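Local coordinates for exodeoxyribonuclease III (PDB 2VOA), which probably cleaves DNA at abasic sites as a metal-dependent AP endonuclease of the exonuclease III family, at residues I102-P107 and G145-A150; I4-V9 and D218-T223. The protein carries 1 engineered substitution. All coordinates share one frame; numbering follows the deposited sequence.

Both contacts belong to the four-layered alpha/beta sandwich of the DNase I-like fold, and their centres lie about 9 Å apart near the centre of the molecule. Contact 2 packs strand 2-8 of one six-stranded sheet against strand 218-222 of the other; contact 1 joins the end of strand 99-105 to the loop after strand 141-144, within that second sheet. Along the sequence contact 1 is nested within the long span of chain between the two strands of contact 2. They meet where Asn8 ND2 lies 2.8 Å from Asp146 OD2, probably a hydrogen bond, and strand ends from both sheets converge on the residues predicted to form the metal and catalytic site.

Contact 1. Residues I102-P107 and G145-A150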
loop_
_atom_site.group_PDB
_atom_site.type_symbol
_atom_site.label_atom_id
_atom_site.label_comp_id
_atom_site.label_asym_id
_atom_site.label_seq_id
_atom_site.Cartn_x
_atom_site.Cartn_y
_atom_site.Cartn_z
ATOM N N ILE A 102 10.514 23.244 -19.929
ATOM C CA ILE A 102 11.655 22.336 -19.665
ATOM C C ILE A 102 11.501 21.794 -18.237
ATOM O O ILE A 102 11.546 22.557 -17.292
ATOM C CB ILE A 102 13.033 23.041 -19.798
ATOM C CG1 ILE A 102 13.133 23.880 -21.081
ATOM C CG2 ILE A 102 14.163 22.002 -19.704
ATOM C CD1 ILE A 102 12.965 25.401 -20.863
ATOM N N ASN A 103 11.336 20.475 -18.101
ATOM C CA ASN A 103 11.080 19.837 -16.808
ATOM C C ASN A 103 12.273 18.962 -16.438
ATOM O O ASN A 103 12.570 18.000 -17.130
ATOM C CB ASN A 103 9.820 18.978 -16.902
ATOM C CG ASN A 103 9.550 18.154 -15.640
ATOM O OD1 ASN A 103 10.075 18.439 -14.550
ATOM N ND2 ASN A 103 8.638 17.156 -15.784
ATOM N N THR A 104 12.970 19.325 -15.360
ATOM C CA THR A 104 14.185 18.616 -14.945
ATOM C C THR A 104 14.050 17.972 -13.565
ATOM O O THR A 104 13.451 18.562 -12.624
ATOM C CB THR A 104 15.438 19.558 -14.879
ATOM O OG1 THR A 104 15.172 20.610 -13.955
ATOM C CG2 THR A 104 15.763 20.170 -16.234
ATOM N N TYR A 105 14.653 16.790 -13.435
ATOM C CA TYR A 105 14.859 16.164 -12.155
ATOM C C TYR A 105 16.376 16.060 -11.986
ATOM O O TYR A 105 17.018 15.139 -12.514
ATOM C CB TYR A 105 14.162 14.783 -12.076
ATOM C CG TYR A 105 14.487 14.050 -10.813
ATOM C CD1 TYR A 105 14.355 14.686 -9.566
ATOM C CD2 TYR A 105 14.964 12.727 -10.843
ATOM C CE1 TYR A 105 14.684 14.037 -8.385
ATOM C CE2 TYR A 105 15.295 12.054 -9.671
ATOM C CZ TYR A 105 15.168 12.718 -8.445
ATOM O OH TYR A 105 15.503 12.070 -7.281
ATOM N N VAL A 106 16.949 17.065 -11.326
ATOM C CA VAL A 106 18.405 17.190 -11.194
ATOM C C VAL A 106 18.959 16.096 -10.288
ATOM O O VAL A 106 18.350 15.768 -9.288
ATOM C CB VAL A 106 18.726 18.604 -10.659
ATOM C CG1 VAL A 106 20.213 18.755 -10.318
ATOM C CG2 VAL A 106 18.252 19.675 -11.686
ATOM N N PRO A 107 20.143 15.507 -10.627
ATOM C CA PRO A 107 20.710 14.512 -9.674
ATOM C C PRO A 107 20.820 15.054 -8.238
ATOM O O PRO A 107 21.302 16.169 -8.007
ATOM C CB PRO A 107 22.106 14.211 -10.256
ATOM C CG PRO A 107 21.891 14.430 -11.771
ATOM C CD PRO A 107 20.985 15.678 -11.817
ATOM N N GLY A 145 10.991 22.105 -12.064
ATOM C CA GLY A 145 11.376 20.782 -11.637
ATOM C C GLY A 145 11.808 20.677 -10.209
ATOM O O GLY A 145 11.647 21.611 -9.416
ATOM N N ASP A 146 12.316 19.491 -9.897
ATOM C CA ASP A 146 12.916 19.256 -8.622
ATOM C C ASP A 146 14.397 19.413 -8.876
ATOM O O ASP A 146 15.029 18.548 -9.490
ATOM C CB ASP A 146 12.583 17.859 -8.112
ATOM C CG ASP A 146 13.163 17.584 -6.735
ATOM O OD1 ASP A 146 13.983 18.387 -6.204
ATOM O OD2 ASP A 146 12.808 16.513 -6.180
ATOM N N MET A 147 14.912 20.549 -8.424
ATOM C CA MET A 147 16.296 20.974 -8.686
ATOM C C MET A 147 17.288 20.349 -7.723
ATOM O O MET A 147 18.498 20.378 -7.961
ATOM C CB MET A 147 16.366 22.514 -8.581
ATOM C CG MET A 147 15.350 23.281 -9.483
ATOM S SD MET A 147 15.294 22.672 -11.190
ATOM C CE MET A 147 14.096 23.845 -11.827
ATOM N N ASN A 148 16.789 19.822 -6.605
ATOM C CA ASN A 148 17.667 19.348 -5.527
ATOM C C ASN A 148 18.709 20.398 -5.168
ATOM O O ASN A 148 19.846 20.103 -4.824
ATOM C CB ASN A 148 18.297 17.992 -5.872
ATOM C CG ASN A 148 17.298 16.856 -5.725
ATOM O OD1 ASN A 148 16.692 16.691 -4.664
ATOM N ND2 ASN A 148 17.115 16.085 -6.785
ATOM N N VAL A 149 18.277 21.652 -5.213
ATOM C CA VAL A 149 19.120 22.758 -4.765
ATOM C C VAL A 149 18.223 23.766 -4.083
ATOM O O VAL A 149 17.229 24.215 -4.664
ATOM C CB VAL A 149 19.860 23.466 -5.943
ATOM C CG1 VAL A 149 20.654 24.702 -5.447
ATOM C CG2 VAL A 149 20.802 22.497 -6.668
ATOM N N ALA A 150 18.610 24.117 -2.868
ATOM C CA ALA A 150 17.971 25.186 -2.111
ATOM C C ALA A 150 18.950 26.373 -2.220
ATOM O O ALA A 150 20.012 26.385 -1.553
ATOM C CB ALA A 150 17.800 24.752 -0.665
#
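Asn148 swings its side chain over to Val106 and crosses the Tyr105 side chain at a slant. Its ND2 donates to Val106 O at 2.8 Å, with the acceptor almost in the amide plane, and the same nitrogen lies 3.6 Å from Tyr105 CE1. This bond fixes how the amide is turned, its plane 63° from that of the ring. Beside it, the side chains of Tyr105 and Asp146 run the same way from neighbouring strands: CG is anti to the backbone N in both (chi1 174° and -178°), and Asp146 OD2 comes to the ring edge, 3.8 Å from Tyr105 CE1. Asp146 OD1 takes the backbone N of Asn148 in an Asx turn, while OD2 is held by Asn8, so both carboxylate oxygens are tied. The backbones pair as a short parallel ladder: Asp146 N reaches Thr104 O weakly, and Val106 N bonds to Asp146 O at 3.0 Å. Val106 CB then rests 3.2 Å from Met147 O. On the sheet face away from the Tyr105 and Asp146 side chains, Thr104 OG1 touches Met147 SD at 3.5 Å, though its main partner is Trp143. By prediction Tyr105 and Asp146 are catalytic, Asp146 and Asn148 bind magnesium, and Asn148 steadies the transition state; Tyr105 also packs on a sugar of the bound DNA. The pair continues the parallel pairing of strands 99-105 and 141-144, with helix 115-134 against Val106 and Pro107 and strand 63-70 of the other sheet against Asn103 and Tyr105.

Contact 2. Residues I4-V9 and D218-T223; sequences IATFNV and DAILAT
Ile220 and Thr6 bury the most surface here, and the two side chains run alongside one another between two strands, pointing opposite ways. The methyl CG2 of Thr6 meets Ile220 CG1 at 3.7 Å and also lies 3.8 Å from Ala219 O. Further along, Ile220 CD1 settles 3.4 Å from Ile4 O and reaches the backbone of Ala5. The CG1 branch of Ile220 is anti to the carbonyl carbon (chi1 -65°), which carries the chain end on past Thr6. The threonine divides its two branches by character: with OG1 anti to the backbone N (chi1 -177°), the methyl faces Ile220 while the hydroxyl turns to polar partners. Gln34 is one; a water is another, accepting from Thr6 OG1 at 2.8 Å and donating to Asp218 OD2 at 2.7 Å, a water-mediated link between segments that share no direct hydrogen bond. Asp218, the next most covered residue after these two, has its OD1 held by both Thr199 and His248, so the carboxylate is gripped at each oxygen. The bond to His248 probably helps to orient that residue, in keeping with the predicted importance of Asp218 for catalysis. Asn8, a predicted magnesium ligand, brings CB to 4.3 Å from Asp218 OD2. The axes of the short segments 4-8 and 218-222 approach to 7.5 Å, roughly antiparallel at 152°, with Ile4, Thr6, Asn8, Asp218 and Ile220 turned to the opposing sheet; strand 141-144 packs against Ile4 and Ile220, and helix 16-26 covers Ala5 and Phe7 behind strand 2-8.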
loop_
_atom_site.group_PDB
_atom_site.type_symbol
_atom_site.label_atom_id
_atom_site.label_comp_id
_atom_site.label_asym_id
_atom_site.label_seq_id
_atom_site.Cartn_x
_atom_site.Cartn_y
_atom_site.Cartn_z
ATOM N N ILE A 4 0.693 27.066 -14.125
ATOM C CA ILE A 4 1.742 26.056 -14.343
ATOM C C ILE A 4 2.204 25.521 -13.002
ATOM O O ILE A 4 2.483 26.303 -12.085
ATOM C CB ILE A 4 2.926 26.639 -15.166
ATOM C CG1 ILE A 4 2.422 27.100 -16.529
ATOM C CG2 ILE A 4 4.018 25.543 -15.386
ATOM C CD1 ILE A 4 3.389 28.032 -17.293
ATOM N N ALA A 5 2.268 24.201 -12.871
ATOM C CA ALA A 5 2.663 23.617 -11.593
ATOM C C ALA A 5 3.779 22.600 -11.778
ATOM O O ALA A 5 4.000 22.084 -12.890
ATOM C CB ALA A 5 1.459 22.984 -10.920
ATOM N N THR A 6 4.480 22.321 -10.686
ATOM C CA THR A 6 5.504 21.274 -10.651
ATOM C C THR A 6 5.324 20.404 -9.409
ATOM O O THR A 6 5.008 20.912 -8.325
ATOM C CB THR A 6 6.963 21.858 -10.778
ATOM O OG1 THR A 6 7.922 20.792 -10.800
ATOM C CG2 THR A 6 7.331 22.828 -9.660
ATOM N N PHE A 7 5.561 19.100 -9.544
ATOM C CA PHE A 7 5.249 18.152 -8.440
ATOM C C PHE A 7 6.103 16.899 -8.547
ATOM O O PHE A 7 5.945 16.147 -9.509
ATOM C CB PHE A 7 3.746 17.800 -8.520
ATOM C CG PHE A 7 3.184 17.007 -7.347
ATOM C CD1 PHE A 7 3.825 16.927 -6.110
ATOM C CD2 PHE A 7 1.959 16.357 -7.500
ATOM C CE1 PHE A 7 3.251 16.196 -5.047
ATOM C CE2 PHE A 7 1.380 15.626 -6.456
ATOM C CZ PHE A 7 2.026 15.544 -5.222
ATOM N N ASN A 8 6.975 16.683 -7.552
ATOM C CA ASN A 8 7.684 15.413 -7.406
ATOM C C ASN A 8 6.707 14.438 -6.750
ATOM O O ASN A 8 6.279 14.643 -5.618
ATOM C CB ASN A 8 8.963 15.617 -6.582
ATOM C CG ASN A 8 9.711 14.331 -6.378
ATOM O OD1 ASN A 8 9.103 13.271 -6.150
ATOM N ND2 ASN A 8 11.044 14.409 -6.457
ATOM N N VAL A 9 6.313 13.414 -7.505
ATOM C CA VAL A 9 5.204 12.535 -7.096
ATOM C C VAL A 9 5.624 11.288 -6.300
ATOM O O VAL A 9 4.770 10.567 -5.762
ATOM C CB VAL A 9 4.338 12.109 -8.335
ATOM C CG1 VAL A 9 3.743 13.326 -9.021
ATOM C CG2 VAL A 9 5.169 11.270 -9.318
ATOM N N ASP A 218 12.418 22.637 -5.046
ATOM C CA ASP A 218 11.579 22.620 -6.259
ATOM C C ASP A 218 11.361 24.074 -6.709
ATOM O O ASP A 218 11.233 24.979 -5.879
ATOM C CB ASP A 218 10.224 21.953 -5.983
ATOM C CG ASP A 218 10.367 20.546 -5.465
ATOM O OD1 ASP A 218 10.339 20.346 -4.225
ATOM O OD2 ASP A 218 10.520 19.648 -6.319
ATOM N N ALA A 219 11.299 24.317 -8.024
ATOM C CA ALA A 219 11.204 25.705 -8.495
ATOM C C ALA A 219 10.456 25.785 -9.832
ATOM O O ALA A 219 10.434 24.808 -10.609
ATOM C CB ALA A 219 12.603 26.374 -8.602
ATOM N N ILE A 220 9.851 26.954 -10.056
ATOM C CA ILE A 220 9.344 27.334 -11.361
ATOM C C ILE A 220 10.103 28.595 -11.774
ATOM O O ILE A 220 9.954 29.647 -11.151
ATOM C CB ILE A 220 7.826 27.618 -11.330
ATOM C CG1 ILE A 220 7.057 26.323 -10.984
ATOM C CG2 ILE A 220 7.363 28.213 -12.685
ATOM C CD1 ILE A 220 5.579 26.567 -10.621
ATOM N N LEU A 221 10.928 28.469 -12.816
ATOM C CA LEU A 221 11.761 29.576 -13.275
ATOM C C LEU A 221 11.214 30.061 -14.598
ATOM O O LEU A 221 11.046 29.267 -15.515
ATOM C CB LEU A 221 13.215 29.128 -13.446
ATOM C CG LEU A 221 14.050 28.652 -12.243
ATOM C CD1 LEU A 221 13.736 29.422 -10.979
ATOM C CD2 LEU A 221 13.862 27.218 -11.982
ATOM N N ALA A 222 10.903 31.350 -14.682
ATOM C CA ALA A 222 10.280 31.876 -15.898
ATOM C C ALA A 222 11.194 32.905 -16.569
ATOM O O ALA A 222 11.937 33.645 -15.894
ATOM C CB ALA A 222 8.924 32.508 -15.551
ATOM N N THR A 223 11.146 32.967 -17.902
ATOM C CA THR A 223 11.923 33.972 -18.617
ATOM C C THR A 223 11.356 35.347 -18.275
ATOM O O THR A 223 10.215 35.432 -17.813
ATOM C CB THR A 223 11.823 33.771 -20.146
ATOM O OG1 THR A 223 10.439 33.658 -20.526
ATOM C CG2 THR A 223 12.627 32.539 -20.566
HETATM O O HOH W 1 8.733 19.679 -8.349
#